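Local coordinates for protein urocanate hydratase (PDB 7NED) that probably catalyses the NAD+-dependent hydration of thiourocanate in bacterial ergothioneine breakdown and binds urocanate, at residues T70-S75 with L90-N95; A124-Y129 with L475-S480. All blocks are in the same frame, centred on the assembly; numbering follows the deposited sequence.

Contact 1. Residues T70-S75 with L90-N95; sequences TLVIQS and LIVMAN
L71 and I73 hydrogen-bond alternately across to strand 91-95, which runs parallel to 70-74 at 8° with axes 4.9 Å apart. L71 N donates to L90 O, just before that strand, and I73 N to V92 O, while L71 O and I73 O receive V92 N and A94 N; S75 N to A94 O, 2.9 Å, adds a fifth bond just past the strand end. On one face, L71 and I91 lie side by side, I91 CG1 4.1 Å from L71 CB. I73 is flanked by I91 and M93: its CB sits 3.7 Å from M93 CB, and its CD1 reaches M93 CE at 3.8 Å. Both strands belong to the mixed eight-stranded sheet of the subunit, with strand 77-83 beyond 70-74 and strand 475-480 beyond 91-95. The other face carries V72 and V92, whose CG2 atoms meet at 3.9 Å; V92 CG2, lodged between its own backbone N and carbonyl carbon, also lies 4.1 Å from T70 CG2. Q74, on this face, and S75 hydrogen-bond through NE2 and OG to D459 of the second subunit. N95 OD1 approaches S75 CA to 3.0 Å and accepts a weak hydrogen bond from G76 N, while N95 ND2 donates weakly to M93 SD.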
# COMPACT_ATOMS: atom_id res chain seq x y z
N THR A 70 -7.55 13.70 12.96
CA THR A 70 -7.60 12.93 11.72
C THR A 70 -8.66 11.84 11.87
O THR A 70 -8.62 11.04 12.81
CB THR A 70 -6.24 12.32 11.38
OG1 THR A 70 -5.27 13.36 11.27
CG2 THR A 70 -6.33 11.51 10.07
N LEU A 71 -9.58 11.82 10.92
CA LEU A 71 -10.54 10.73 10.75
C LEU A 71 -9.92 9.64 9.87
O LEU A 71 -9.43 9.92 8.78
CB LEU A 71 -11.83 11.26 10.11
CG LEU A 71 -12.81 10.25 9.47
CD1 LEU A 71 -13.35 9.25 10.53
CD2 LEU A 71 -13.97 10.97 8.78
N VAL A 72 -9.98 8.41 10.33
CA VAL A 72 -9.48 7.27 9.58
C VAL A 72 -10.65 6.57 8.92
O VAL A 72 -11.60 6.16 9.60
CB VAL A 72 -8.72 6.30 10.48
CG1 VAL A 72 -8.57 4.98 9.78
CG2 VAL A 72 -7.35 6.92 10.87
N ILE A 73 -10.59 6.43 7.59
CA ILE A 73 -11.63 5.71 6.84
C ILE A 73 -10.99 4.47 6.21
O ILE A 73 -9.90 4.55 5.61
CB ILE A 73 -12.29 6.63 5.79
CG1 ILE A 73 -13.22 7.62 6.51
CG2 ILE A 73 -13.10 5.80 4.74
CD1 ILE A 73 -13.64 8.80 5.61
N GLN A 74 -11.67 3.34 6.32
CA GLN A 74 -11.15 2.05 5.85
C GLN A 74 -12.18 1.43 4.92
O GLN A 74 -13.30 1.11 5.35
CB GLN A 74 -10.83 1.14 7.05
CG GLN A 74 -10.29 -0.24 6.72
CD GLN A 74 -11.37 -1.32 6.68
OE1 GLN A 74 -12.32 -1.30 7.48
NE2 GLN A 74 -11.23 -2.28 5.76
N SER A 75 -11.77 1.14 3.68
CA SER A 75 -12.69 0.79 2.60
C SER A 75 -14.08 1.42 2.81
O SER A 75 -15.09 0.73 2.89
CB SER A 75 -12.75 -0.73 2.49
OG SER A 75 -11.53 -1.20 1.93
N LEU A 90 -6.80 15.91 7.48
CA LEU A 90 -8.03 15.73 8.25
C LEU A 90 -8.56 14.32 8.08
O LEU A 90 -9.23 13.79 8.99
CB LEU A 90 -9.10 16.72 7.81
CG LEU A 90 -8.86 18.14 8.31
CD1 LEU A 90 -9.84 19.04 7.52
CD2 LEU A 90 -9.15 18.22 9.78
N ILE A 91 -8.30 13.71 6.93
CA ILE A 91 -8.72 12.35 6.65
C ILE A 91 -7.56 11.61 6.01
O ILE A 91 -6.95 12.11 5.06
CB ILE A 91 -9.94 12.32 5.71
CG1 ILE A 91 -11.16 12.87 6.44
CG2 ILE A 91 -10.24 10.88 5.29
CD1 ILE A 91 -12.37 13.04 5.50
N VAL A 92 -7.25 10.40 6.51
CA VAL A 92 -6.48 9.45 5.73
C VAL A 92 -7.39 8.26 5.50
O VAL A 92 -8.10 7.83 6.42
CB VAL A 92 -5.15 9.01 6.41
CG1 VAL A 92 -4.26 10.24 6.64
CG2 VAL A 92 -5.43 8.27 7.71
N MET A 93 -7.38 7.73 4.29
CA MET A 93 -8.23 6.59 3.98
C MET A 93 -7.49 5.60 3.09
O MET A 93 -6.61 5.97 2.31
CB MET A 93 -9.53 7.06 3.30
CG MET A 93 -9.33 8.10 2.24
SD MET A 93 -10.81 8.11 1.15
CE MET A 93 -11.82 9.08 2.24
N ALA A 94 -7.88 4.34 3.19
CA ALA A 94 -7.29 3.29 2.37
C ALA A 94 -8.42 2.37 1.97
O ALA A 94 -9.12 1.83 2.84
CB ALA A 94 -6.18 2.53 3.12
N ASN A 95 -8.68 2.27 0.66
CA ASN A 95 -9.89 1.62 0.15
C ASN A 95 -9.56 0.47 -0.80
O ASN A 95 -8.86 0.65 -1.80
CB ASN A 95 -10.81 2.65 -0.53
CG ASN A 95 -11.23 3.75 0.42
OD1 ASN A 95 -11.74 3.46 1.51
ND2 ASN A 95 -10.99 5.00 0.05

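Contact 2. Residues A124-Y129 with L475-S480; sequences AAAWQY and LVTIHS
A126 points its CB at strand 475-480 from a type I beta turn, A124 to W127, that packs against one face of the mixed sheet. The turn is closed by W127 N to A124 O, and A126 CB lands 3.6 Å from T477 CG2. L475 reaches over from one flank; with CG anti to the backbone N (chi1 -178°) its branch swings out to the loop, and the two methyls divide the work: CD1 meets the six-membered ring of W127, 4.0 Å from CE3, while CD2 lies 4.1 Å from A126 CB and 3.8 Å from Q128 NE2. The W127 and L475 side chains cross at about a right angle. Polar ends are satisfied by residues beyond the two segments: W127 NE1 bonds to A48 O, and Q128 bonds through NE2 to T495 OG1 and through OE1 to H434 NE2. The loop continues to the urocanate pocket, where Y129 touches the ligand and stacks on Y42. From the other flank H479 brings its imidazole, its ND1 bonded to G121 O, and A126 N lies near the ring plane at its edge, 4.0 Å from H479 CE1.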
# COMPACT_ATOMS: atom_id res chain seq x y z
N ALA A 124 -13.86 8.04 -6.39
CA ALA A 124 -15.19 7.94 -5.76
C ALA A 124 -15.08 7.97 -4.24
O ALA A 124 -15.67 8.82 -3.57
CB ALA A 124 -15.91 6.67 -6.21
N ALA A 125 -14.33 7.02 -3.67
CA ALA A 125 -14.33 6.93 -2.21
C ALA A 125 -13.51 8.02 -1.55
O ALA A 125 -13.63 8.21 -0.33
CB ALA A 125 -13.82 5.58 -1.75
N ALA A 126 -12.69 8.73 -2.31
CA ALA A 126 -11.98 9.89 -1.79
C ALA A 126 -12.68 11.20 -2.11
O ALA A 126 -12.19 12.26 -1.70
CB ALA A 126 -10.54 9.91 -2.32
N TRP A 127 -13.78 11.16 -2.87
CA TRP A 127 -14.75 12.24 -3.03
C TRP A 127 -14.07 13.27 -3.93
O TRP A 127 -14.18 14.49 -3.72
CB TRP A 127 -15.03 12.88 -1.67
CG TRP A 127 -15.60 11.88 -0.72
CD1 TRP A 127 -16.07 10.60 -0.97
CD2 TRP A 127 -15.28 11.89 0.67
NE1 TRP A 127 -16.22 9.90 0.23
CE2 TRP A 127 -15.73 10.68 1.24
CE3 TRP A 127 -14.69 12.85 1.50
CZ2 TRP A 127 -15.62 10.41 2.61
CZ3 TRP A 127 -14.59 12.58 2.88
CH2 TRP A 127 -15.05 11.37 3.41
N GLN A 128 -13.31 12.80 -4.93
CA GLN A 128 -12.53 13.72 -5.76
C GLN A 128 -13.07 13.83 -7.18
O GLN A 128 -12.47 14.52 -8.03
CB GLN A 128 -11.04 13.30 -5.75
CG GLN A 128 -10.46 13.41 -4.35
CD GLN A 128 -9.15 12.65 -4.10
OE1 GLN A 128 -8.82 11.64 -4.76
NE2 GLN A 128 -8.40 13.12 -3.09
N TYR A 129 -14.18 13.15 -7.45
CA TYR A 129 -14.84 13.13 -8.74
C TYR A 129 -15.58 14.44 -8.90
O TYR A 129 -16.16 14.94 -7.93
CB TYR A 129 -15.79 11.94 -8.75
CG TYR A 129 -16.57 11.70 -9.99
CD1 TYR A 129 -15.98 11.08 -11.08
CD2 TYR A 129 -17.90 12.03 -10.05
CE1 TYR A 129 -16.73 10.83 -12.23
CE2 TYR A 129 -18.65 11.79 -11.20
CZ TYR A 129 -18.04 11.18 -12.28
OH TYR A 129 -18.74 10.93 -13.43
N LEU A 475 -6.62 15.70 2.66
CA LEU A 475 -7.09 14.33 2.57
C LEU A 475 -6.11 13.53 1.72
O LEU A 475 -5.72 13.97 0.64
CB LEU A 475 -8.50 14.27 1.95
CG LEU A 475 -9.19 12.89 1.81
CD1 LEU A 475 -10.73 13.01 1.86
CD2 LEU A 475 -8.77 12.17 0.54
N VAL A 476 -5.75 12.33 2.18
CA VAL A 476 -4.87 11.45 1.44
C VAL A 476 -5.50 10.06 1.40
O VAL A 476 -6.08 9.61 2.39
CB VAL A 476 -3.45 11.41 2.07
CG1 VAL A 476 -2.53 10.47 1.31
CG2 VAL A 476 -2.89 12.79 2.13
N THR A 477 -5.38 9.40 0.27
CA THR A 477 -5.99 8.09 0.10
C THR A 477 -5.06 7.16 -0.67
O THR A 477 -4.30 7.60 -1.52
CB THR A 477 -7.34 8.21 -0.64
OG1 THR A 477 -8.00 6.94 -0.62
CG2 THR A 477 -7.17 8.67 -2.11
N ILE A 478 -5.14 5.87 -0.34
CA ILE A 478 -4.54 4.80 -1.13
C ILE A 478 -5.65 3.82 -1.52
O ILE A 478 -6.35 3.29 -0.66
CB ILE A 478 -3.44 4.06 -0.37
CG1 ILE A 478 -2.33 5.04 0.01
CG2 ILE A 478 -2.90 2.94 -1.24
CD1 ILE A 478 -1.30 4.44 1.03
N HIS A 479 -5.79 3.58 -2.83
CA HIS A 479 -6.80 2.65 -3.33
C HIS A 479 -6.13 1.50 -4.05
O HIS A 479 -5.05 1.67 -4.62
CB HIS A 479 -7.73 3.33 -4.36
CG HIS A 479 -8.62 4.38 -3.77
ND1 HIS A 479 -9.62 4.98 -4.49
CD2 HIS A 479 -8.64 4.94 -2.54
CE1 HIS A 479 -10.24 5.87 -3.72
NE2 HIS A 479 -9.67 5.85 -2.52
N SER A 480 -6.79 0.33 -4.07
CA SER A 480 -6.39 -0.71 -5.02
C SER A 480 -7.62 -1.17 -5.79
O SER A 480 -8.77 -0.82 -5.47
CB SER A 480 -5.68 -1.90 -4.34
OG SER A 480 -4.43 -1.50 -3.79

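Both contacts are buried and share one mixed sheet, in which strands 91-95 and 475-480 are parallel neighbours joined by probable hydrogen bonds from M93 N to V476 O and from N95 N to I478 O. Contact 1 is strand pairing, held by regular backbone bonds. Contact 2, whose centre is 9 Å away, has no hydrogen bond between its segments; it packs a loop on the sheet through methyls and rings, and lies nearer the urocanate. Both reach the second subunit, contact 1 through hydrogen bonds to D459 as well as packing, contact 2 through V476 and I478. The two meet where I91 and I73 touch W127 and where N95 packs against A125 and H479, so the face bearing I73 and M93 also receives the 124-129 loop.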